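Staphylococcal enterotoxin-like toxin (Staphylococcus aureus, PDB 4DXF) is a superantigen-like protein that binds carbohydrate, probably sialylated glycans on host cells as in related superantigen-like toxins. Local coordinates at residues A[21-26]-A[179-184]; A[113-116]-A[122-125]. One frame throughout, in Å; residues are numbered along the deposited sequence.

In the fold
Interaction 1 closes a long span of the two-domain superantigen fold, whereas interaction 2 is a local hairpin at the edge of the beta-grasp sheet. Interaction 1 brings the end of helix 17-22, near the chain's beginning, onto the loop after strand 173-177, with 152 residues between the two segments. Interaction 2 pairs strands 107-116 and 122-131 and is nested in sequence within the span closed by interaction 1. Their centres lie 21 Å apart and their nearest atoms about 12 Å, so they do not touch. Helix 138-153 relates them: Asp142 and Arg146 meet interaction 1, whereas Leu149 and Asn153 meet interaction 2.

Interaction 1 of 2, residues A[21-26]-A[179-184]; sequences AYYTKP and HKKLQE
The Lys181 side chain crosses the Tyr22 side chain at about a right angle and sets its CE over one face of the Tyr22 ring. This CE sits 3.5 Å above the ring plane, over the centre, in a CH-pi contact, while NZ lies 4.4 Å from the ring centroid, displaced from the ring normal, as an off-centre cation-pi partner. The lysine chain reaches there by bending at its third torsion (-114°), which brings CE onto the ring. Tyr23 is used differently. Its hydroxyl meets the other segment: Leu182 N donates to Tyr23 OH at 3.0 Å with a nearly straight N-H approach (163°), and the amide lies near the plane of the ring, at its edge. The same oxygen packs against Leu182 CB at 3.8 Å. The two tyrosines also pack on each other, Tyr22 CD2 standing 3.6 Å over the centre of the Tyr23 ring. Beyond the segments, Tyr23 OH bonds Asp142 of helix 138-153, so two partners grip that hydroxyl, and Tyr22 OH bonds Glu83, whose carboxylate also makes a long, weak ion pair with Lys181 NZ. This buried contact fits the superantigen fold, in which the N-terminal helix packs against the beta-grasp domain.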
loop_
_atom_site.group_PDB
_atom_site.type_symbol
_atom_site.label_atom_id
_atom_site.label_comp_id
_atom_site.label_asym_id
_atom_site.label_seq_id
_atom_site.Cartn_x
_atom_site.Cartn_y
_atom_site.Cartn_z
ATOM N N ALA A 21 -9.123 -10.846 -4.644
ATOM C CA ALA A 21 -8.314 -11.792 -3.889
ATOM C C ALA A 21 -7.124 -11.031 -3.309
ATOM O O ALA A 21 -6.794 -11.190 -2.118
ATOM C CB ALA A 21 -7.785 -12.975 -4.805
ATOM N N TYR A 22 -6.489 -10.236 -4.139
ATOM C CA TYR A 22 -5.178 -9.655 -3.777
ATOM C C TYR A 22 -5.442 -8.700 -2.632
ATOM O O TYR A 22 -4.752 -8.745 -1.571
ATOM C CB TYR A 22 -4.537 -8.937 -4.957
ATOM C CG TYR A 22 -3.201 -8.333 -4.562
ATOM C CD1 TYR A 22 -2.101 -9.155 -4.348
ATOM C CD2 TYR A 22 -3.093 -6.979 -4.291
ATOM C CE1 TYR A 22 -0.868 -8.593 -3.932
ATOM C CE2 TYR A 22 -1.873 -6.408 -3.868
ATOM C CZ TYR A 22 -0.776 -7.209 -3.704
ATOM O OH TYR A 22 0.439 -6.624 -3.268
ATOM N N TYR A 23 -6.461 -7.864 -2.808
ATOM C CA TYR A 23 -6.730 -6.775 -1.835
ATOM C C TYR A 23 -7.514 -7.177 -0.572
ATOM O O TYR A 23 -7.836 -6.336 0.263
ATOM C CB TYR A 23 -7.285 -5.564 -2.551
ATOM C CG TYR A 23 -6.261 -4.775 -3.393
ATOM C CD1 TYR A 23 -5.261 -4.026 -2.766
ATOM C CD2 TYR A 23 -6.245 -4.849 -4.785
ATOM C CE1 TYR A 23 -4.325 -3.303 -3.494
ATOM C CE2 TYR A 23 -5.357 -4.112 -5.539
ATOM C CZ TYR A 23 -4.320 -3.358 -4.866
ATOM O OH TYR A 23 -3.423 -2.636 -5.558
ATOM N N THR A 24 -7.753 -8.475 -0.409
ATOM C CA THR A 24 -8.287 -9.006 0.835
ATOM C C THR A 24 -7.249 -9.861 1.583
ATOM O O THR A 24 -7.555 -10.464 2.602
ATOM C CB THR A 24 -9.639 -9.804 0.601
ATOM O OG1 THR A 24 -9.447 -10.782 -0.426
ATOM C CG2 THR A 24 -10.692 -8.816 0.193
ATOM N N LYS A 25 -6.053 -9.951 1.005
ATOM C CA LYS A 25 -4.897 -10.592 1.650
ATOM C C LYS A 25 -4.604 -9.936 2.996
ATOM O O LYS A 25 -4.916 -8.753 3.209
ATOM C CB LYS A 25 -3.666 -10.514 0.752
ATOM C CG LYS A 25 -3.679 -11.615 -0.267
ATOM C CD LYS A 25 -2.787 -11.270 -1.395
ATOM C CE LYS A 25 -1.417 -11.812 -1.283
ATOM N NZ LYS A 25 -1.117 -13.279 -1.014
ATOM N N PRO A 26 -4.115 -10.737 3.954
ATOM C CA PRO A 26 -3.767 -10.094 5.240
ATOM C C PRO A 26 -2.453 -9.296 5.089
ATOM O O PRO A 26 -1.595 -9.631 4.237
ATOM C CB PRO A 26 -3.599 -11.284 6.221
ATOM C CG PRO A 26 -3.211 -12.483 5.327
ATOM C CD PRO A 26 -3.795 -12.176 3.907
ATOM N N HIS A 179 -8.811 -0.425 -11.753
ATOM C CA HIS A 179 -8.955 -1.611 -12.627
ATOM C C HIS A 179 -7.698 -2.478 -12.697
ATOM O O HIS A 179 -7.703 -3.542 -13.348
ATOM C CB HIS A 179 -9.334 -1.164 -14.078
ATOM C CG HIS A 179 -8.249 -0.422 -14.789
ATOM N ND1 HIS A 179 -8.134 0.948 -14.745
ATOM C CD2 HIS A 179 -7.216 -0.867 -15.556
ATOM C CE1 HIS A 179 -7.072 1.315 -15.438
ATOM N NE2 HIS A 179 -6.512 0.233 -15.955
ATOM N N LYS A 180 -6.584 -2.025 -12.093
ATOM C CA LYS A 180 -5.337 -2.795 -12.185
ATOM C C LYS A 180 -4.683 -2.819 -10.796
ATOM O O LYS A 180 -5.005 -1.965 -10.006
ATOM C CB LYS A 180 -4.361 -2.190 -13.228
ATOM C CG LYS A 180 -3.988 -0.711 -13.089
ATOM C CD LYS A 180 -2.963 -0.365 -14.226
ATOM C CE LYS A 180 -2.484 1.073 -14.083
ATOM N NZ LYS A 180 -1.425 1.454 -15.122
ATOM N N LYS A 181 -3.890 -3.836 -10.498
ATOM C CA LYS A 181 -3.116 -3.801 -9.196
ATOM C C LYS A 181 -2.155 -2.577 -9.224
ATOM O O LYS A 181 -1.715 -2.092 -10.323
ATOM C CB LYS A 181 -2.392 -5.128 -9.008
ATOM C CG LYS A 181 -1.463 -5.214 -7.836
ATOM C CD LYS A 181 -0.354 -6.178 -8.156
ATOM C CE LYS A 181 -0.379 -7.375 -7.309
ATOM N NZ LYS A 181 0.984 -8.028 -7.336
ATOM N N LEU A 182 -1.815 -1.985 -8.045
ATOM C CA LEU A 182 -0.894 -0.858 -8.050
ATOM C C LEU A 182 0.391 -1.388 -8.688
ATOM O O LEU A 182 0.777 -2.521 -8.421
ATOM C CB LEU A 182 -0.543 -0.412 -6.607
ATOM C CG LEU A 182 0.525 0.664 -6.426
ATOM C CD1 LEU A 182 -0.013 1.887 -7.098
ATOM C CD2 LEU A 182 0.612 0.901 -4.926
ATOM N N GLN A 183 0.998 -0.569 -9.539
ATOM C CA GLN A 183 2.270 -0.953 -10.222
ATOM C C GLN A 183 3.352 -1.201 -9.153
ATOM O O GLN A 183 3.482 -0.391 -8.246
ATOM C CB GLN A 183 2.687 0.185 -11.131
ATOM C CG GLN A 183 1.692 0.424 -12.287
ATOM C CD GLN A 183 2.329 0.284 -13.693
ATOM O OE1 GLN A 183 3.532 0.537 -13.889
ATOM N NE2 GLN A 183 1.507 -0.120 -14.678
ATOM N N GLU A 184 4.108 -2.288 -9.282
ATOM C CA GLU A 184 5.122 -2.625 -8.267
ATOM C C GLU A 184 6.158 -1.541 -7.975
ATOM O O GLU A 184 6.487 -1.330 -6.776
ATOM C CB GLU A 184 5.802 -3.923 -8.607
ATOM C CG GLU A 184 4.947 -5.124 -8.304
ATOM C CD GLU A 184 5.772 -6.331 -8.072
ATOM O OE1 GLU A 184 7.037 -6.245 -8.271
ATOM O OE2 GLU A 184 5.170 -7.356 -7.693
#

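Interaction 2 of 2, residues A[113-116]-A[122-125]; sequences ITKE and ISHD
Strand segments 113-116 and 122-125 run antiparallel, their axes at 161° and 4.7 Å apart, with Ile113 opposite Asp125 and Lys115 opposite Ser123 as hydrogen-bonded pairs. Ile113 N gives a 2.8 Å bond to Asp125 O and Asp125 N returns one to Ile113 O; Lys115 and Ser123 exchange a similar pair. On one face Thr114 and His124 lie side by side and point the same way. Thr114 OG1 comes to the edge of the imidazole, 3.7 Å from His124 ND1, and CG2 of the same threonine is 4.0 Å from CG2 of Ile122. Further along that face, the Glu116 chain, extended beyond CG, passes Ile122, its CD 4.0 Å from CD1 of the isoleucine. On the opposite face, Ser123 OG touches both CB and CE of Lys115, each at 3.5 Å; the bend at the lysine's third torsion (69°) brings CE back to the hydroxyl. A water joins Ser123 OG to Lys115 O, giving that carbonyl a second donor besides Ser123 N. Backbone hydrogen bonds thus set the register and the water braces the Lys115 and Ser123 pair within the hairpin, while Lys115 NZ and Asp125 OD2, both bonded to Asn153, tie this surface hairpin to the end of helix 138-153.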
loop_
_atom_site.group_PDB
_atom_site.type_symbol
_atom_site.label_atom_id
_atom_site.label_comp_id
_atom_site.label_asym_id
_atom_site.label_seq_id
_atom_site.Cartn_x
_atom_site.Cartn_y
_atom_site.Cartn_z
ATOM N N ILE A 113 -16.504 9.060 -1.109
ATOM C CA ILE A 113 -16.643 7.912 -2.015
ATOM C C ILE A 113 -17.840 8.127 -2.905
ATOM O O ILE A 113 -18.923 8.370 -2.376
ATOM C CB ILE A 113 -16.819 6.636 -1.255
ATOM C CG1 ILE A 113 -15.541 6.464 -0.394
ATOM C CG2 ILE A 113 -16.979 5.411 -2.256
ATOM C CD1 ILE A 113 -15.717 5.603 0.866
ATOM N N THR A 114 -17.618 8.089 -4.217
ATOM C CA THR A 114 -18.768 8.199 -5.096
ATOM C C THR A 114 -18.771 6.888 -5.859
ATOM O O THR A 114 -17.724 6.505 -6.419
ATOM C CB THR A 114 -18.688 9.392 -6.092
ATOM O OG1 THR A 114 -18.505 10.673 -5.455
ATOM C CG2 THR A 114 -19.967 9.479 -6.978
ATOM N N LYS A 115 -19.938 6.211 -5.913
ATOM C CA LYS A 115 -20.005 4.955 -6.583
ATOM C C LYS A 115 -21.174 4.900 -7.574
ATOM O O LYS A 115 -22.229 5.343 -7.207
ATOM C CB LYS A 115 -20.208 3.894 -5.542
ATOM C CG LYS A 115 -20.474 2.458 -6.144
ATOM C CD LYS A 115 -20.355 1.325 -5.151
ATOM C CE LYS A 115 -21.440 1.307 -4.103
ATOM N NZ LYS A 115 -21.468 -0.030 -3.458
ATOM N N GLU A 116 -20.934 4.398 -8.791
ATOM C CA GLU A 116 -21.998 4.191 -9.798
ATOM C C GLU A 116 -22.017 2.747 -10.215
ATOM O O GLU A 116 -21.027 2.263 -10.769
ATOM C CB GLU A 116 -21.747 5.038 -11.031
ATOM C CG GLU A 116 -22.851 4.843 -12.109
ATOM C CD GLU A 116 -22.867 5.893 -13.222
ATOM O OE1 GLU A 116 -21.910 6.703 -13.358
ATOM O OE2 GLU A 116 -23.843 5.862 -14.012
ATOM N N ILE A 122 -26.315 6.008 -8.337
ATOM C CA ILE A 122 -25.124 6.779 -7.849
ATOM C C ILE A 122 -25.252 6.954 -6.331
ATOM O O ILE A 122 -26.216 7.548 -5.863
ATOM C CB ILE A 122 -25.008 8.103 -8.627
ATOM C CG1 ILE A 122 -24.890 7.748 -10.119
ATOM C CG2 ILE A 122 -23.778 9.009 -8.135
ATOM C CD1 ILE A 122 -24.496 8.858 -11.012
ATOM N N SER A 123 -24.287 6.436 -5.563
ATOM C CA SER A 123 -24.333 6.559 -4.091
ATOM C C SER A 123 -23.110 7.385 -3.632
ATOM O O SER A 123 -22.140 7.552 -4.390
ATOM C CB SER A 123 -24.340 5.171 -3.383
ATOM O OG SER A 123 -23.173 4.371 -3.691
ATOM N N HIS A 124 -23.183 7.910 -2.407
ATOM C CA HIS A 124 -22.096 8.728 -1.863
ATOM C C HIS A 124 -21.828 8.170 -0.465
ATOM O O HIS A 124 -22.746 7.686 0.217
ATOM C CB HIS A 124 -22.485 10.215 -1.798
ATOM C CG HIS A 124 -22.847 10.823 -3.121
ATOM N ND1 HIS A 124 -21.912 11.155 -4.079
ATOM C CD2 HIS A 124 -24.049 11.159 -3.645
ATOM C CE1 HIS A 124 -22.519 11.667 -5.134
ATOM N NE2 HIS A 124 -23.819 11.665 -4.904
ATOM N N ASP A 125 -20.587 8.168 -0.021
ATOM C CA ASP A 125 -20.304 7.619 1.323
ATOM C C ASP A 125 -19.063 8.374 1.794
ATOM O O ASP A 125 -18.408 9.056 0.995
ATOM C CB ASP A 125 -20.080 6.092 1.285
ATOM C CG ASP A 125 -19.944 5.439 2.682
ATOM O OD1 ASP A 125 -20.502 5.999 3.687
ATOM O OD2 ASP A 125 -19.260 4.358 2.776
HETATM O O HOH W 1 -24.055 3.008 -6.271
#